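Local structure of beta-1,3-glucosyltransferase (Paecilomyces sp. J18, 5JVV) at residues A[79-83]-A[238-242]; A[129-133]-A[223-227]; A[242-246]-A[288-292]; A[88-92]-A[202-206]. The protein is a fungal carbohydrate-active enzyme, a beta-glucosyltransferase with a two-sheet beta-sandwich fold, probably of the glycoside hydrolase family 16 type. One frame throughout, in Å; residues are numbered along the deposited sequence. Where two conformers were deposited one is given.

Contact 1: residues A[79-83]-A[238-242]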
loop_
_atom_site.group_PDB
_atom_site.type_symbol
_atom_site.label_atom_id
_atom_site.label_comp_id
_atom_site.label_asym_id
_atom_site.label_seq_id
_atom_site.Cartn_x
_atom_site.Cartn_y
_atom_site.Cartn_z
ATOM N N ASP A 79 11.804 6.312 11.197
ATOM C CA ASP A 79 11.623 5.576 12.446
ATOM C C ASP A 79 10.827 4.302 12.181
ATOM O O ASP A 79 9.914 4.280 11.353
ATOM C CB ASP A 79 10.920 6.439 13.494
ATOM C CG ASP A 79 11.776 7.610 13.956
ATOM O OD1 ASP A 79 13.020 7.523 13.850
ATOM O OD2 ASP A 79 11.203 8.614 14.433
ATOM N N LYS A 80 11.172 3.236 12.887
ATOM C CA LYS A 80 10.495 1.968 12.681
ATOM C C LYS A 80 9.384 1.736 13.701
ATOM O O LYS A 80 9.388 2.307 14.791
ATOM C CB LYS A 80 11.501 0.819 12.733
ATOM C CG LYS A 80 12.564 0.894 11.649
ATOM C CD LYS A 80 13.567 -0.243 11.806
ATOM C CE LYS A 80 14.529 -0.311 10.620
ATOM N NZ LYS A 80 15.548 -1.388 10.817
ATOM N N ILE A 81 8.427 0.891 13.333
ATOM C CA ILE A 81 7.338 0.522 14.221
ATOM C C ILE A 81 7.563 -0.893 14.750
ATOM O O ILE A 81 8.052 -1.766 14.032
ATOM C CB ILE A 81 5.980 0.600 13.497
ATOM C CG1 ILE A 81 6.016 -0.228 12.213
ATOM C CG2 ILE A 81 5.624 2.056 13.176
ATOM C CD1 ILE A 81 4.662 -0.760 11.782
ATOM N N ASP A 82 7.218 -1.123 16.012
ATOM C CA ASP A 82 7.382 -2.450 16.597
ATOM C C ASP A 82 6.198 -2.764 17.487
ATOM O O ASP A 82 6.136 -2.319 18.640
ATOM C CB ASP A 82 8.685 -2.538 17.387
ATOM C CG ASP A 82 9.014 -3.958 17.814
ATOM O OD1 ASP A 82 8.340 -4.903 17.340
ATOM O OD2 ASP A 82 9.963 -4.129 18.608
ATOM N N HIS A 83 5.267 -3.548 16.943
ATOM C CA HIS A 83 3.957 -3.785 17.553
ATOM C C HIS A 83 3.185 -2.471 17.702
ATOM O O HIS A 83 3.642 -1.420 17.246
ATOM C CB HIS A 83 4.079 -4.512 18.896
ATOM C CG HIS A 83 4.631 -5.904 18.788
ATOM N ND1 HIS A 83 5.743 -6.214 18.037
ATOM C CD2 HIS A 83 4.224 -7.063 19.356
ATOM C CE1 HIS A 83 5.992 -7.511 18.136
ATOM N NE2 HIS A 83 5.085 -8.049 18.928
ATOM N N PRO A 238 11.283 -4.870 13.954
ATOM C CA PRO A 238 10.731 -3.525 13.740
ATOM C C PRO A 238 10.719 -3.175 12.242
ATOM O O PRO A 238 11.669 -3.510 11.525
ATOM C CB PRO A 238 11.698 -2.627 14.522
ATOM C CG PRO A 238 12.201 -3.518 15.634
ATOM C CD PRO A 238 12.322 -4.881 15.006
ATOM N N GLN A 239 9.631 -2.554 11.775
ATOM C CA GLN A 239 9.386 -2.382 10.342
ATOM C C GLN A 239 9.398 -0.916 9.966
ATOM O O GLN A 239 8.968 -0.079 10.745
ATOM C CB GLN A 239 7.997 -2.926 9.975
ATOM C CG GLN A 239 7.796 -4.411 10.248
ATOM C CD GLN A 239 8.476 -5.275 9.218
ATOM O OE1 GLN A 239 8.035 -5.356 8.069
ATOM N NE2 GLN A 239 9.574 -5.924 9.615
ATOM N N LYS A 240 9.861 -0.617 8.762
ATOM C CA LYS A 240 9.645 0.702 8.176
ATOM C C LYS A 240 8.301 0.694 7.469
ATOM O O LYS A 240 7.949 -0.302 6.832
ATOM C CB LYS A 240 10.731 1.007 7.153
ATOM C CG LYS A 240 12.108 1.199 7.751
ATOM C CD LYS A 240 13.132 1.458 6.662
ATOM C CE LYS A 240 13.256 0.266 5.725
ATOM N NZ LYS A 240 14.544 0.287 4.955
ATOM N N LEU A 241 7.566 1.798 7.574
ATOM C CA LEU A 241 6.338 1.989 6.801
ATOM C C LEU A 241 6.684 2.560 5.431
ATOM O O LEU A 241 7.539 3.443 5.318
ATOM C CB LEU A 241 5.392 2.941 7.531
ATOM C CG LEU A 241 4.918 2.474 8.909
ATOM C CD1 LEU A 241 4.091 3.547 9.614
ATOM C CD2 LEU A 241 4.116 1.203 8.766
ATOM N N VAL A 242 6.013 2.065 4.394
ATOM C CA VAL A 242 6.332 2.458 3.023
ATOM C C VAL A 242 5.072 2.802 2.246
ATOM O O VAL A 242 4.083 2.067 2.293
ATOM C CB VAL A 242 7.063 1.323 2.260
ATOM C CG1 VAL A 242 7.489 1.797 0.866
ATOM C CG2 VAL A 242 8.278 0.822 3.047
HETATM O O HOH W 1 14.379 -3.925 11.773
#
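Lys-80 runs its side chain past the carbonyls of Pro-238 and Gln-239 and against Lys-240, beside an antiparallel bridge that joins the next residue, Ile-81, to Gln-239. The bridge is a single hydrogen-bonded pair. Ile-81 N reaches Gln-239 O at 2.8 Å, and Gln-239 N returns to Ile-81 O at 2.9 Å, both nearly straight (165° and 162°). Along Lys-80, CB rests 3.3 Å from Gln-239 O, and CG meets Lys-240 CG at 3.9 Å. CD then passes 3.8 Å from Pro-238 O, while CE stays near Lys-240 CG. The chain beyond CG is extended, which carries NZ to a water 3.0 Å away; that water donates to Pro-238 O, and the ammonium also forms a salt bridge with Asp-109. On the buried side, Ile-81 holds CG1 between its backbone N and carbonyl carbon (chi1 54°), close to Gln-239 O, and CD1 touches Leu-241 CD2 at 3.6 Å, the two side chains crossing at about a right angle. Pro-238 CG packs against the Asp-82 carboxylate. The loop 79-83 connects strand 70-77 of one sheet to strand 84-90 of the other. Ile-81 packs on Met-188 and Trp-190 of strand 184-190 and on Thr-296 of strand 289-297, whereas strand 240-247 lies in the opposing sheet between strands 70-77 and 100-107.

Contact 2: residues A[129-133]-A[223-227]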
loop_
_atom_site.group_PDB
_atom_site.type_symbol
_atom_site.label_atom_id
_atom_site.label_comp_id
_atom_site.label_asym_id
_atom_site.label_seq_id
_atom_site.Cartn_x
_atom_site.Cartn_y
_atom_site.Cartn_z
ATOM N N ASN A 129 -9.291 -4.218 -2.227
ATOM C CA ASN A 129 -7.936 -4.322 -1.680
ATOM C C ASN A 129 -7.474 -5.761 -1.520
ATOM O O ASN A 129 -8.284 -6.655 -1.282
ATOM C CB ASN A 129 -7.867 -3.624 -0.318
ATOM C CG ASN A 129 -6.441 -3.488 0.208
ATOM O OD1 ASN A 129 -5.486 -3.363 -0.570
ATOM N ND2 ASN A 129 -6.292 -3.507 1.527
ATOM N N THR A 130 -6.173 -5.979 -1.677
ATOM C CA THR A 130 -5.601 -7.267 -1.296
ATOM C C THR A 130 -4.566 -7.060 -0.213
ATOM O O THR A 130 -3.541 -6.411 -0.393
ATOM C CB THR A 130 -5.015 -8.089 -2.473
ATOM O OG1 THR A 130 -4.093 -7.290 -3.223
ATOM C CG2 THR A 130 -6.124 -8.577 -3.388
ATOM N N MET A 131 -4.883 -7.602 0.957
ATOM C CA MET A 131 -3.979 -7.565 2.101
ATOM C C MET A 131 -3.154 -8.834 2.040
ATOM O O MET A 131 -3.702 -9.918 1.835
ATOM C CB MET A 131 -4.780 -7.534 3.406
ATOM C CG MET A 131 -5.624 -6.258 3.558
ATOM S SD MET A 131 -6.918 -6.421 4.796
ATOM C CE MET A 131 -8.075 -7.446 3.879
ATOM N N VAL A 132 -1.838 -8.712 2.199
ATOM C CA VAL A 132 -0.953 -9.873 2.063
ATOM C C VAL A 132 0.103 -9.863 3.161
ATOM O O VAL A 132 0.684 -8.815 3.447
ATOM C CB VAL A 132 -0.193 -9.858 0.712
ATOM C CG1 VAL A 132 0.542 -11.186 0.492
ATOM C CG2 VAL A 132 -1.131 -9.587 -0.453
ATOM N N LEU A 133 0.352 -11.019 3.776
ATOM C CA LEU A 133 1.561 -11.175 4.579
ATOM C C LEU A 133 2.466 -12.208 3.926
ATOM O O LEU A 133 1.986 -13.165 3.313
ATOM C CB LEU A 133 1.236 -11.623 6.008
ATOM C CG LEU A 133 1.123 -10.535 7.080
ATOM C CD1 LEU A 133 0.056 -9.497 6.746
ATOM C CD2 LEU A 133 0.852 -11.157 8.451
ATOM N N MET A 223 -10.988 -6.438 8.833
ATOM C CA MET A 223 -11.168 -6.818 7.440
ATOM C C MET A 223 -10.220 -7.954 7.079
ATOM O O MET A 223 -10.588 -8.857 6.334
ATOM C CB MET A 223 -10.974 -5.625 6.500
ATOM C CG MET A 223 -11.423 -5.911 5.075
ATOM S SD MET A 223 -11.521 -4.428 4.055
ATOM C CE MET A 223 -9.786 -4.045 3.786
ATOM N N GLY A 224 -9.005 -7.912 7.625
ATOM C CA GLY A 224 -8.056 -9.004 7.489
ATOM C C GLY A 224 -7.561 -9.417 8.866
ATOM O O GLY A 224 -7.031 -8.591 9.612
ATOM N N ASN A 225 -7.748 -10.682 9.221
ATOM C CA ASN A 225 -7.356 -11.164 10.545
ATOM C C ASN A 225 -6.225 -12.175 10.406
ATOM O O ASN A 225 -6.470 -13.372 10.190
ATOM C CB ASN A 225 -8.562 -11.772 11.271
ATOM C CG ASN A 225 -8.315 -11.985 12.761
ATOM O OD1 ASN A 225 -7.170 -12.063 13.214
ATOM N ND2 ASN A 225 -9.400 -12.103 13.529
ATOM N N PHE A 226 -4.989 -11.694 10.504
ATOM C CA PHE A 226 -3.833 -12.565 10.303
ATOM C C PHE A 226 -3.426 -13.198 11.625
ATOM O O PHE A 226 -2.625 -12.656 12.396
ATOM C CB PHE A 226 -2.682 -11.823 9.617
ATOM C CG PHE A 226 -3.022 -11.345 8.227
ATOM C CD1 PHE A 226 -2.696 -12.108 7.116
ATOM C CD2 PHE A 226 -3.698 -10.144 8.044
ATOM C CE1 PHE A 226 -3.016 -11.676 5.828
ATOM C CE2 PHE A 226 -4.033 -9.696 6.772
ATOM C CZ PHE A 226 -3.689 -10.469 5.654
ATOM N N LYS A 227 -3.988 -14.376 11.860
ATOM C CA LYS A 227 -3.904 -15.056 13.142
ATOM C C LYS A 227 -4.078 -16.530 12.822
ATOM O O LYS A 227 -4.886 -16.880 11.964
ATOM C CB LYS A 227 -5.025 -14.549 14.049
ATOM C CG LYS A 227 -5.159 -15.257 15.384
ATOM C CD LYS A 227 -6.138 -14.477 16.271
ATOM C CE LYS A 227 -7.047 -15.399 17.055
ATOM N NZ LYS A 227 -7.983 -16.129 16.155
#
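Met-131 and Leu-133 on strand 130-133 face Gly-224 and Phe-226 on strand 224-226, the two short axes running nearly parallel (8°) and 8.8 Å apart at their closest. This spacing, together with the absence of any hydrogen bond across the segments, identifies packing between two sheets rather than pairing within one. Met-223 and Gly-224 form a classic beta bulge opposite Leu-197, and the Met-223 side chain points at strand 130-133. The Phe-226 ring meets both Leu-133 and Met-131. Leu-133 CD1 stands over the middle of one face, 3.7 Å from the centroid and only 6° off the ring normal, a CH-pi contact. The other methyl, Leu-133 CD2, lies on the same side of the ring, near its root, 3.8 Å from Phe-226 CB. At the ring edge, Met-131 CB approaches Phe-226 CZ to 3.9 Å, and Met-131 O sits in the ring plane. Farther along, Met-131 SD lies 3.8 Å from Gly-224 N, and the bend at chi3 (-75°) brings Met-131 CE to 3.8 Å from Met-223 CE. Met-223 is bent at the same torsion, and its methyl also brushes Asn-129 ND2, an amide nitrogen that is hydrogen-bonded to Ile-119 O. Strand 165-168, the neighbour of 130-134, adds Cys-165 and Val-167 against Phe-226, while from strand 195-201, the partner of 224-226, Leu-197 touches both Met-131 and Phe-226.

Contact 3: residues A[242-246]-A[288-292]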
loop_
_atom_site.group_PDB
_atom_site.type_symbol
_atom_site.label_atom_id
_atom_site.label_comp_id
_atom_site.label_asym_id
_atom_site.label_seq_id
_atom_site.Cartn_x
_atom_site.Cartn_y
_atom_site.Cartn_z
ATOM N N VAL A 242 6.013 2.065 4.394
ATOM C CA VAL A 242 6.332 2.458 3.023
ATOM C C VAL A 242 5.072 2.802 2.246
ATOM O O VAL A 242 4.083 2.067 2.293
ATOM C CB VAL A 242 7.063 1.323 2.260
ATOM C CG1 VAL A 242 7.489 1.797 0.866
ATOM C CG2 VAL A 242 8.278 0.822 3.047
ATOM N N PHE A 243 5.108 3.934 1.548
ATOM C CA PHE A 243 4.090 4.263 0.562
ATOM C C PHE A 243 4.810 4.350 -0.766
ATOM O O PHE A 243 5.824 5.040 -0.878
ATOM C CB PHE A 243 3.434 5.630 0.821
ATOM C CG PHE A 243 2.484 5.667 1.989
ATOM C CD1 PHE A 243 1.128 5.390 1.818
ATOM C CD2 PHE A 243 2.937 6.010 3.262
ATOM C CE1 PHE A 243 0.248 5.441 2.896
ATOM C CE2 PHE A 243 2.064 6.065 4.341
ATOM C CZ PHE A 243 0.717 5.775 4.158
ATOM N N ASP A 244 4.297 3.670 -1.783
ATOM C CA ASP A 244 4.878 3.831 -3.105
ATOM C C ASP A 244 3.833 3.625 -4.183
ATOM O O ASP A 244 2.731 3.140 -3.908
ATOM C CB ASP A 244 6.093 2.899 -3.299
ATOM C CG ASP A 244 5.702 1.449 -3.503
ATOM O OD1 ASP A 244 6.162 0.583 -2.723
ATOM O OD2 ASP A 244 4.952 1.159 -4.461
ATOM N N THR A 245 4.175 4.024 -5.403
ATOM C CA THR A 245 3.452 3.595 -6.591
ATOM C C THR A 245 4.499 3.217 -7.629
ATOM O O THR A 245 5.310 4.057 -8.031
ATOM C CB THR A 245 2.550 4.695 -7.160
ATOM O OG1 THR A 245 1.640 5.133 -6.141
ATOM C CG2 THR A 245 1.748 4.179 -8.360
ATOM N N THR A 246 4.508 1.949 -8.029
ATOM C CA THR A 246 5.336 1.526 -9.154
ATOM C C THR A 246 4.432 1.197 -10.338
ATOM O O THR A 246 3.220 1.426 -10.263
ATOM C CB THR A 246 6.285 0.359 -8.766
ATOM O OG1 THR A 246 7.214 0.131 -9.831
ATOM C CG2 THR A 246 5.513 -0.934 -8.472
ATOM N N TYR A 288 -2.393 8.891 -7.695
ATOM C CA TYR A 288 -1.756 9.603 -6.589
ATOM C C TYR A 288 -2.316 9.219 -5.239
ATOM O O TYR A 288 -3.467 8.804 -5.128
ATOM C CB TYR A 288 -1.858 11.124 -6.768
ATOM C CG TYR A 288 -3.244 11.729 -6.628
ATOM C CD1 TYR A 288 -3.720 12.158 -5.392
ATOM C CD2 TYR A 288 -4.047 11.927 -7.743
ATOM C CE1 TYR A 288 -4.974 12.742 -5.272
ATOM C CE2 TYR A 288 -5.299 12.507 -7.638
ATOM C CZ TYR A 288 -5.756 12.910 -6.394
ATOM O OH TYR A 288 -6.999 13.494 -6.271
ATOM N N TRP A 289 -1.474 9.344 -4.221
ATOM C CA TRP A 289 -1.911 9.257 -2.831
ATOM C C TRP A 289 -2.201 10.657 -2.319
ATOM O O TRP A 289 -1.465 11.604 -2.619
ATOM C CB TRP A 289 -0.796 8.674 -1.956
ATOM C CG TRP A 289 -0.408 7.282 -2.272
ATOM C CD1 TRP A 289 0.547 6.877 -3.158
ATOM C CD2 TRP A 289 -0.927 6.093 -1.670
ATOM N NE1 TRP A 289 0.641 5.508 -3.164
ATOM C CE2 TRP A 289 -0.250 5.001 -2.250
ATOM C CE3 TRP A 289 -1.906 5.843 -0.698
ATOM C CZ2 TRP A 289 -0.528 3.684 -1.905
ATOM C CZ3 TRP A 289 -2.175 4.520 -0.352
ATOM C CH2 TRP A 289 -1.487 3.463 -0.956
ATOM N N GLU A 290 -3.265 10.795 -1.533
ATOM C CA GLU A 290 -3.453 12.009 -0.744
ATOM C C GLU A 290 -3.659 11.531 0.671
ATOM O O GLU A 290 -4.666 10.894 0.990
ATOM C CB GLU A 290 -4.633 12.861 -1.214
ATOM C CG GLU A 290 -4.723 14.161 -0.418
ATOM C CD GLU A 290 -5.708 15.170 -0.980
ATOM O OE1 GLU A 290 -6.201 14.978 -2.111
ATOM O OE2 GLU A 290 -5.986 16.164 -0.275
ATOM N N ILE A 291 -2.678 11.809 1.515
ATOM C CA ILE A 291 -2.673 11.277 2.868
ATOM C C ILE A 291 -2.968 12.399 3.854
ATOM O O ILE A 291 -2.249 13.398 3.906
ATOM C CB ILE A 291 -1.313 10.624 3.189
ATOM C CG1 ILE A 291 -1.064 9.445 2.241
ATOM C CG2 ILE A 291 -1.253 10.173 4.652
ATOM C CD1 ILE A 291 0.410 9.102 2.034
ATOM N N ASN A 292 -4.040 12.249 4.624
ATOM C CA ASN A 292 -4.382 13.239 5.646
ATOM C C ASN A 292 -3.447 13.174 6.844
ATOM O O ASN A 292 -2.895 14.193 7.272
ATOM C CB ASN A 292 -5.825 13.059 6.116
ATOM C CG ASN A 292 -6.813 13.695 5.180
ATOM O OD1 ASN A 292 -6.551 14.759 4.610
ATOM N ND2 ASN A 292 -7.961 13.053 5.008
#
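Phe-243 drives its edge at the face of Trp-289, with centroids 5.3 Å apart and planes at 77°, an edge-to-face pair. Phe-243 CD1 lies over the rim of the indole's six-membered ring, 4.0 Å from Trp-289 CE3. Ile-291 comes from the opposite direction: its CD1 stands over the centre of the phenyl face, 3.7 Å from the Phe-243 centroid, in a CH-pi contact. The short strand axes, 9.7 Å apart at their closest and near antiparallel, belong to different sheets, and this aromatic cluster, with Phe-104 stacked on Phe-243, packs between them. The outer face of residues 288-292 contrasts with it. Tyr-288, Glu-290 and Asn-292 are partly exposed there and turn to other partners: Tyr-288 stacks with Tyr-54 and His-92, and Glu-290 is hydrogen-bonded to Ser-52. At the far end of the indole the packing gives way to polar contact. Trp-289 NE1 donates to Asp-244 O at 3.2 Å (148°), the donor well above the carbonyl plane, and more weakly to Thr-245 OG1, also at 3.2 Å. The single N-H is therefore shared between two acceptors, which is consistent with its being satisfied in the buried interior and probably helps to hold the indole's rotation.

Contact 4: residues A[88-92]-A[202-206]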
loop_
_atom_site.group_PDB
_atom_site.type_symbol
_atom_site.label_atom_id
_atom_site.label_comp_id
_atom_site.label_asym_id
_atom_site.label_seq_id
_atom_site.Cartn_x
_atom_site.Cartn_y
_atom_site.Cartn_z
ATOM N N ALA A 88 -3.733 5.152 9.455
ATOM C CA ALA A 88 -3.498 6.019 8.307
ATOM C C ALA A 88 -4.813 6.543 7.761
ATOM O O ALA A 88 -5.650 5.759 7.304
ATOM C CB ALA A 88 -2.748 5.273 7.227
ATOM N N ASP A 89 -5.003 7.863 7.817
ATOM C CA ASP A 89 -6.173 8.477 7.210
ATOM C C ASP A 89 -5.789 8.914 5.801
ATOM O O ASP A 89 -4.975 9.821 5.620
ATOM C CB ASP A 89 -6.684 9.646 8.072
ATOM C CG ASP A 89 -7.923 10.307 7.500
ATOM O OD1 ASP A 89 -8.024 10.441 6.268
ATOM O OD2 ASP A 89 -8.798 10.734 8.296
ATOM N N ILE A 90 -6.369 8.245 4.804
ATOM C CA ILE A 90 -5.986 8.428 3.408
ATOM C C ILE A 90 -7.204 8.909 2.620
ATOM O O ILE A 90 -8.232 8.234 2.583
ATOM C CB ILE A 90 -5.463 7.093 2.832
ATOM C CG1 ILE A 90 -4.263 6.605 3.653
ATOM C CG2 ILE A 90 -5.091 7.233 1.358
ATOM C CD1 ILE A 90 -3.932 5.132 3.462
ATOM N N LYS A 91 -7.097 10.085 2.011
ATOM C CA LYS A 91 -8.203 10.652 1.252
ATOM C C LYS A 91 -8.297 10.039 -0.149
ATOM O O LYS A 91 -9.386 9.885 -0.704
ATOM C CB LYS A 91 -8.057 12.179 1.165
ATOM C CG LYS A 91 -9.136 12.863 0.333
ATOM C CD LYS A 91 -8.806 14.321 0.043
ATOM C CE LYS A 91 -8.828 15.179 1.296
ATOM N NZ LYS A 91 -10.194 15.246 1.891
ATOM N N HIS A 92 -7.151 9.676 -0.717
ATOM C CA HIS A 92 -7.088 9.228 -2.099
ATOM C C HIS A 92 -5.906 8.284 -2.220
ATOM O O HIS A 92 -4.877 8.483 -1.567
ATOM C CB HIS A 92 -6.880 10.446 -3.016
ATOM C CG HIS A 92 -7.131 10.191 -4.473
ATOM N ND1 HIS A 92 -6.181 9.643 -5.313
ATOM C CD2 HIS A 92 -8.196 10.483 -5.256
ATOM C CE1 HIS A 92 -6.662 9.581 -6.538
ATOM N NE2 HIS A 92 -7.887 10.078 -6.535
ATOM N N ARG A 202 -14.771 6.692 4.802
ATOM C CA ARG A 202 -14.995 8.069 5.224
ATOM C C ARG A 202 -16.415 8.196 5.778
ATOM O O ARG A 202 -17.340 7.554 5.275
ATOM C CB ARG A 202 -14.784 9.001 4.023
ATOM C CG ARG A 202 -14.805 10.496 4.338
ATOM C CD ARG A 202 -13.611 10.916 5.176
ATOM N NE ARG A 202 -12.356 10.514 4.541
ATOM C CZ ARG A 202 -11.184 10.490 5.161
ATOM N NH1 ARG A 202 -10.101 10.092 4.506
ATOM N NH2 ARG A 202 -11.098 10.856 6.434
ATOM N N SER A 203 -16.574 8.993 6.833
ATOM C CA SER A 203 -17.863 9.165 7.525
ATOM C C SER A 203 -18.338 7.924 8.287
ATOM O O SER A 203 -19.476 7.884 8.755
ATOM C CB SER A 203 -18.967 9.674 6.580
ATOM O OG SER A 203 -19.448 8.639 5.730
ATOM N N ALA A 204 -17.468 6.924 8.415
ATOM C CA ALA A 204 -17.769 5.725 9.200
ATOM C C ALA A 204 -16.536 5.292 9.993
ATOM O O ALA A 204 -16.271 4.103 10.179
ATOM C CB ALA A 204 -18.240 4.605 8.303
ATOM N N ILE A 205 -15.785 6.283 10.452
ATOM C CA ILE A 205 -14.565 6.055 11.208
ATOM C C ILE A 205 -14.900 6.070 12.700
ATOM O O ILE A 205 -15.594 6.975 13.166
ATOM C CB ILE A 205 -13.548 7.164 10.869
ATOM C CG1 ILE A 205 -13.244 7.158 9.364
ATOM C CG2 ILE A 205 -12.281 7.031 11.705
ATOM C CD1 ILE A 205 -12.526 8.401 8.882
ATOM N N PRO A 206 -14.426 5.060 13.453
ATOM C CA PRO A 206 -14.656 4.983 14.901
ATOM C C PRO A 206 -14.286 6.283 15.622
ATOM O O PRO A 206 -13.248 6.871 15.313
ATOM C CB PRO A 206 -13.720 3.854 15.337
ATOM C CG PRO A 206 -13.606 2.979 14.131
ATOM C CD PRO A 206 -13.691 3.885 12.941
#
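Asp-89 and Arg-202 form an end-on, two-nitrogen salt bridge at the C-terminal end of strand 84-90 in one sheet of the beta-sandwich. The side chains meet at about a right angle, and the carboxylate and guanidinium planes are tilted by 26°. NH1 of Arg-202 binds Asp-89 OD1 at 2.7 Å, and Arg-202 NH2 binds Asp-89 OD2 at 3.0 Å. Both oxygens lie almost in the guanidinium plane and are met on their syn sides, though somewhat out of the carboxylate plane; a weak third bond links NH2 back to OD1. The arginine leaves the main chain with CG trans to its N (chi1 -172°) and then folds at the next two torsions, which turns the guanidinium edge toward the strand. Arg-202 NE is hydrogen-bonded to Gly-182 O, which helps to orient the group, while Asp-89 OD1 accepts a further bond from Asn-292 ND2. With several donors around it, the carboxylate is probably held in its charged form. Strand 84-90 is paired with 184-190, which in turn pairs with 195-201, so the salt bridge ties the turn after 195-201 to a strand two places away in the sheet. Beyond Asp-89 the chain turns a corner at Lys-91, where Lys-91 and His-92 make a classic beta bulge opposite Glu-290, and Arg-202 NH1 lies 3.8 Å from Lys-91 CA.

Overall arrangement
The four contacts are spread over a two-sheet sandwich, their centres 15 to 21 Å apart. Contacts 2 and 3 pack one sheet against the other, contact 4 lies at the C-terminal end of strand 84-90, and contact 1 joins an inter-sheet loop to the start of strand 240-247. That strand is shared by contacts 1 and 3 through Val-242. Contacts 3 and 4 touch directly, because strands 289-297 and 84-90 are neighbours: Asn-292 N lies 2.8 Å from Asp-89 O, a probable hydrogen bond. Along the chain, contacts 2 and 4 alternate between the segments of contact 1, and contact 3 starts where contact 1 ends; the contacts thus join sequence-distant parts of the two sheets.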